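Local coordinates for protein copper-transporting ATPase PAA2, chloroplastic (Arabidopsis thaliana, PDB 5LBK) that uses ATP hydrolysis to move copper across the chloroplast thylakoid membrane, the part modelled here being its nucleotide-binding N-domain, at residues L13-E16 with E17-L21; K96-S99 with L100-H103. One frame throughout, in Å; residues are numbered along the deposited sequence.

Interaction 1: residues L13-E16 with E17-L21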
loop_
_atom_site.group_PDB
_atom_site.type_symbol
_atom_site.label_atom_id
_atom_site.label_comp_id
_atom_site.label_asym_id
_atom_site.label_seq_id
_atom_site.Cartn_x
_atom_site.Cartn_y
_atom_site.Cartn_z
ATOM N N LEU A 13 -1.252 -10.982 -0.577
ATOM C CA LEU A 13 -1.932 -12.108 -1.122
ATOM C C LEU A 13 -0.913 -12.956 -1.905
ATOM O O LEU A 13 -0.330 -13.848 -1.337
ATOM C CB LEU A 13 -3.147 -11.647 -1.894
ATOM C CG LEU A 13 -4.210 -11.084 -0.972
ATOM C CD1 LEU A 13 -5.235 -10.160 -1.593
ATOM C CD2 LEU A 13 -4.921 -12.202 -0.253
ATOM N N GLY A 14 -0.642 -12.684 -3.154
ATOM C CA GLY A 14 0.367 -13.421 -3.881
ATOM C C GLY A 14 1.776 -12.872 -3.765
ATOM O O GLY A 14 2.739 -13.561 -4.111
ATOM N N TYR A 15 1.925 -11.663 -3.245
ATOM C CA TYR A 15 3.188 -10.946 -3.266
ATOM C C TYR A 15 4.017 -11.220 -2.031
ATOM O O TYR A 15 3.495 -11.472 -0.946
ATOM C CB TYR A 15 2.940 -9.436 -3.333
ATOM C CG TYR A 15 2.690 -8.868 -4.727
ATOM C CD1 TYR A 15 3.747 -8.480 -5.539
ATOM C CD2 TYR A 15 1.395 -8.691 -5.211
ATOM C CE1 TYR A 15 3.527 -7.942 -6.809
ATOM C CE2 TYR A 15 1.170 -8.162 -6.479
ATOM C CZ TYR A 15 2.232 -7.777 -7.266
ATOM O OH TYR A 15 1.996 -7.265 -8.534
ATOM N N GLU A 16 5.328 -11.094 -2.203
ATOM C CA GLU A 16 6.245 -11.047 -1.079
ATOM C C GLU A 16 6.008 -9.780 -0.266
ATOM O O GLU A 16 5.774 -8.704 -0.816
ATOM C CB GLU A 16 7.681 -11.096 -1.592
ATOM C CG GLU A 16 7.927 -12.165 -2.663
ATOM C CD GLU A 16 9.287 -12.043 -3.325
ATOM O OE1 GLU A 16 9.687 -12.989 -4.042
ATOM O OE2 GLU A 16 9.944 -10.995 -3.143
ATOM N N GLU A 17 6.062 -9.916 1.057
ATOM C CA GLU A 17 5.936 -8.765 1.942
ATOM C C GLU A 17 6.836 -7.614 1.498
ATOM O O GLU A 17 6.396 -6.454 1.418
ATOM C CB GLU A 17 6.268 -9.223 3.367
ATOM C CG GLU A 17 6.625 -8.141 4.347
ATOM C CD GLU A 17 8.114 -8.008 4.557
ATOM O OE1 GLU A 17 8.796 -9.032 4.789
ATOM O OE2 GLU A 17 8.606 -6.867 4.489
ATOM N N GLN A 18 8.097 -7.918 1.170
ATOM C CA GLN A 18 9.016 -6.847 0.820
ATOM C C GLN A 18 8.519 -6.104 -0.410
ATOM O O GLN A 18 8.720 -4.886 -0.536
ATOM C CB GLN A 18 10.432 -7.397 0.583
ATOM C CG GLN A 18 10.591 -8.291 -0.676
ATOM C CD GLN A 18 12.045 -8.652 -1.020
ATOM O OE1 GLN A 18 13.005 -8.071 -0.495
ATOM N NE2 GLN A 18 12.203 -9.613 -1.929
ATOM N N GLU A 19 7.906 -6.821 -1.350
ATOM C CA GLU A 19 7.469 -6.162 -2.573
ATOM C C GLU A 19 6.335 -5.196 -2.277
ATOM O O GLU A 19 6.296 -4.099 -2.845
ATOM C CB GLU A 19 7.029 -7.170 -3.628
ATOM C CG GLU A 19 8.133 -8.047 -4.184
ATOM C CD GLU A 19 7.682 -8.914 -5.370
ATOM O OE1 GLU A 19 8.178 -8.679 -6.497
ATOM O OE2 GLU A 19 6.842 -9.833 -5.176
ATOM N N VAL A 20 5.410 -5.588 -1.380
ATOM C CA VAL A 20 4.298 -4.716 -1.003
ATOM C C VAL A 20 4.820 -3.470 -0.313
ATOM O O VAL A 20 4.384 -2.347 -0.610
ATOM C CB VAL A 20 3.274 -5.471 -0.124
ATOM C CG1 VAL A 20 2.213 -4.510 0.461
ATOM C CG2 VAL A 20 2.628 -6.568 -0.953
ATOM N N LEU A 21 5.752 -3.645 0.618
ATOM C CA LEU A 21 6.349 -2.509 1.297
ATOM C C LEU A 21 7.114 -1.618 0.328
ATOM O O LEU A 21 7.064 -0.392 0.463
ATOM C CB LEU A 21 7.264 -3.016 2.400
ATOM C CG LEU A 21 7.817 -2.045 3.409
ATOM C CD1 LEU A 21 6.733 -1.171 4.025
ATOM C CD2 LEU A 21 8.584 -2.900 4.469
#
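Past Glu17, whose side chain rests on Val10 of strand 7-12, Gln18 runs out beside Glu16, the residue at the N-cap position of helix 17-27. With CG set between its backbone N and carbonyl carbon (chi1 68°) and the rest of its chain extended, Gln18 keeps alongside the Glu16 side chain. Gln18 NE2 donates to Glu16 OE2 at 2.9 Å along an almost straight path (176°), on the syn side but 29° out of the carboxylate plane. The motif is thus an N-terminal helix cap in which the Glu16 side chain is engaged by the Gln18 side-chain amide while the Glu16 carbonyl begins the helical bonding. Glu19 N gives Glu16 O a weak bond of 2.9 Å. The Glu19 chain crosses Tyr15 at about a right angle, placing Glu19 OE2 3.4 Å from Tyr15 CD1, at the ring edge. Glu19 OE2 also lies 3.9 Å from Glu16 OE2, a like-charge approach that the helix N-terminus would probably ease. Val20 N bonds Glu16 O at 3.2 Å, and Val20 CG2 packs 3.7 Å from Tyr15 CB, while Tyr15 OH is hydrogen-bonded to Glu126.

Interaction 2: residues K96-S99 with L100-H103; sequences KLES and LLDH
The carboxylate of Glu98 meets Leu101 through one oxygen, Glu98 OE2, which stands 3.8 Å from Leu101 CD1 where the two side chains cross obliquely. With CG anti to its carbonyl carbon, the Glu98 chain bends at chi2 (-63°), which brings OE2 to that position, and Tyr120 OH hydrogen-bonds the same oxygen. The His103 ring has Leu101 O over the centre of one face, but the residue is poorly ordered and that placement is doubtful. Leu97 and Leu101 project from the same face of the helix, with Leu97 CG 4.1 Å from Leu101 CD1. This is the i to i+4 spacing of an alpha helix, here the later part of helix 91-102, and the two leucines form its sheet-facing ridge: both touch Tyr120 of strand 117-123, Leu97 reaches Ile128 and Leu101 reaches Ala131 of strand 127-134. The backbone bonds confirm the helical repeat: Leu100 N donates to Lys96 O, Leu101 N to Leu97 O, and Asp102 N to Glu98 O, the last at 2.7 Å. Leu101 CG also sits 3.4 Å from Leu97 O, and Leu100 CG lies 3.5 Å from Lys96 O. Ser99 OG turns back to bond Val95 O.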
loop_
_atom_site.group_PDB
_atom_site.type_symbol
_atom_site.label_atom_id
_atom_site.label_comp_id
_atom_site.label_asym_id
_atom_site.label_seq_id
_atom_site.Cartn_x
_atom_site.Cartn_y
_atom_site.Cartn_z
ATOM N N LYS A 96 -9.931 -13.373 3.363
ATOM C CA LYS A 96 -8.612 -13.809 3.822
ATOM C C LYS A 96 -7.813 -12.622 4.355
ATOM O O LYS A 96 -7.266 -12.652 5.463
ATOM C CB LYS A 96 -7.858 -14.471 2.663
ATOM C CG LYS A 96 -8.426 -15.854 2.247
ATOM C CD LYS A 96 -8.201 -16.900 3.316
ATOM C CE LYS A 96 -8.750 -18.267 2.886
ATOM N NZ LYS A 96 -8.397 -19.332 3.874
ATOM N N LEU A 97 -7.763 -11.546 3.581
ATOM C CA LEU A 97 -6.983 -10.383 3.978
ATOM C C LEU A 97 -7.521 -9.800 5.269
ATOM O O LEU A 97 -6.769 -9.443 6.164
ATOM C CB LEU A 97 -7.022 -9.328 2.857
ATOM C CG LEU A 97 -6.126 -8.125 3.030
ATOM C CD1 LEU A 97 -4.678 -8.560 3.036
ATOM C CD2 LEU A 97 -6.386 -7.148 1.915
ATOM N N GLU A 98 -8.843 -9.629 5.348
ATOM C CA GLU A 98 -9.427 -9.059 6.548
ATOM C C GLU A 98 -9.344 -10.028 7.716
ATOM O O GLU A 98 -9.313 -9.602 8.870
ATOM C CB GLU A 98 -10.879 -8.638 6.257
ATOM C CG GLU A 98 -10.927 -7.527 5.185
ATOM C CD GLU A 98 -10.240 -6.224 5.640
ATOM O OE1 GLU A 98 -10.465 -5.757 6.760
ATOM O OE2 GLU A 98 -9.415 -5.690 4.899
ATOM N N SER A 99 -9.316 -11.330 7.446
ATOM C CA SER A 99 -9.172 -12.272 8.542
ATOM C C SER A 99 -7.787 -12.181 9.154
ATOM O O SER A 99 -7.647 -12.257 10.372
ATOM C CB SER A 99 -9.419 -13.711 8.097
ATOM O OG SER A 99 -10.786 -13.976 7.960
ATOM N N LEU A 100 -6.761 -12.005 8.321
ATOM C CA LEU A 100 -5.415 -11.784 8.830
ATOM C C LEU A 100 -5.314 -10.492 9.616
ATOM O O LEU A 100 -4.703 -10.441 10.691
ATOM C CB LEU A 100 -4.425 -11.765 7.691
ATOM C CG LEU A 100 -4.149 -13.062 6.987
ATOM C CD1 LEU A 100 -3.616 -12.804 5.674
ATOM C CD2 LEU A 100 -3.124 -13.884 7.802
ATOM N N LEU A 101 -5.837 -9.406 9.062
ATOM C CA LEU A 101 -5.760 -8.151 9.795
ATOM C C LEU A 101 -6.618 -8.167 11.060
ATOM O O LEU A 101 -6.209 -7.612 12.092
ATOM C CB LEU A 101 -6.169 -7.004 8.876
ATOM C CG LEU A 101 -5.265 -6.850 7.670
ATOM C CD1 LEU A 101 -6.011 -6.063 6.590
ATOM C CD2 LEU A 101 -3.992 -6.162 8.038
ATOM N N ASP A 102 -7.831 -8.756 11.010
ATOM C CA ASP A 102 -8.659 -8.796 12.213
ATOM C C ASP A 102 -7.882 -9.412 13.369
ATOM O O ASP A 102 -8.204 -9.152 14.532
ATOM C CB ASP A 102 -9.959 -9.610 11.982
ATOM C CG ASP A 102 -11.209 -8.745 11.680
ATOM O OD1 ASP A 102 -11.111 -7.503 11.567
ATOM O OD2 ASP A 102 -12.306 -9.349 11.534
ATOM N N HIS A 103 -6.840 -10.181 13.061
ATOM C CA HIS A 103 -5.992 -10.925 14.012
ATOM C C HIS A 103 -6.645 -12.253 14.342
ATOM O O HIS A 103 -6.275 -13.279 13.767
ATOM C CB HIS A 103 -5.687 -10.131 15.292
ATOM C CG HIS A 103 -4.853 -8.905 15.047
ATOM N ND1 HIS A 103 -3.651 -8.953 14.373
ATOM C CD2 HIS A 103 -5.038 -7.608 15.398
ATOM C CE1 HIS A 103 -3.141 -7.736 14.300
ATOM N NE2 HIS A 103 -3.960 -6.902 14.918
#

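Interactions 1 and 2 are separate local contacts that share no residue, one at the start of helix 17-27 and the other in the later part of helix 91-102. Their centres are 15 Å apart, and their nearest atoms, about 5 Å apart, do not touch; Leu13 makes the approach, toward Lys96 and Leu97. The antiparallel sheet of the N-domain relates them. Its first three strands run in the order 7-12, 127-134, 117-123: interaction 1 packs on the outermost of these and interaction 2 on the other two. Glu126 lies in the turn joining 117-123 to 127-134, so Tyr15 reaches the turn of the hairpin on whose strands Leu97 and Leu101 pack.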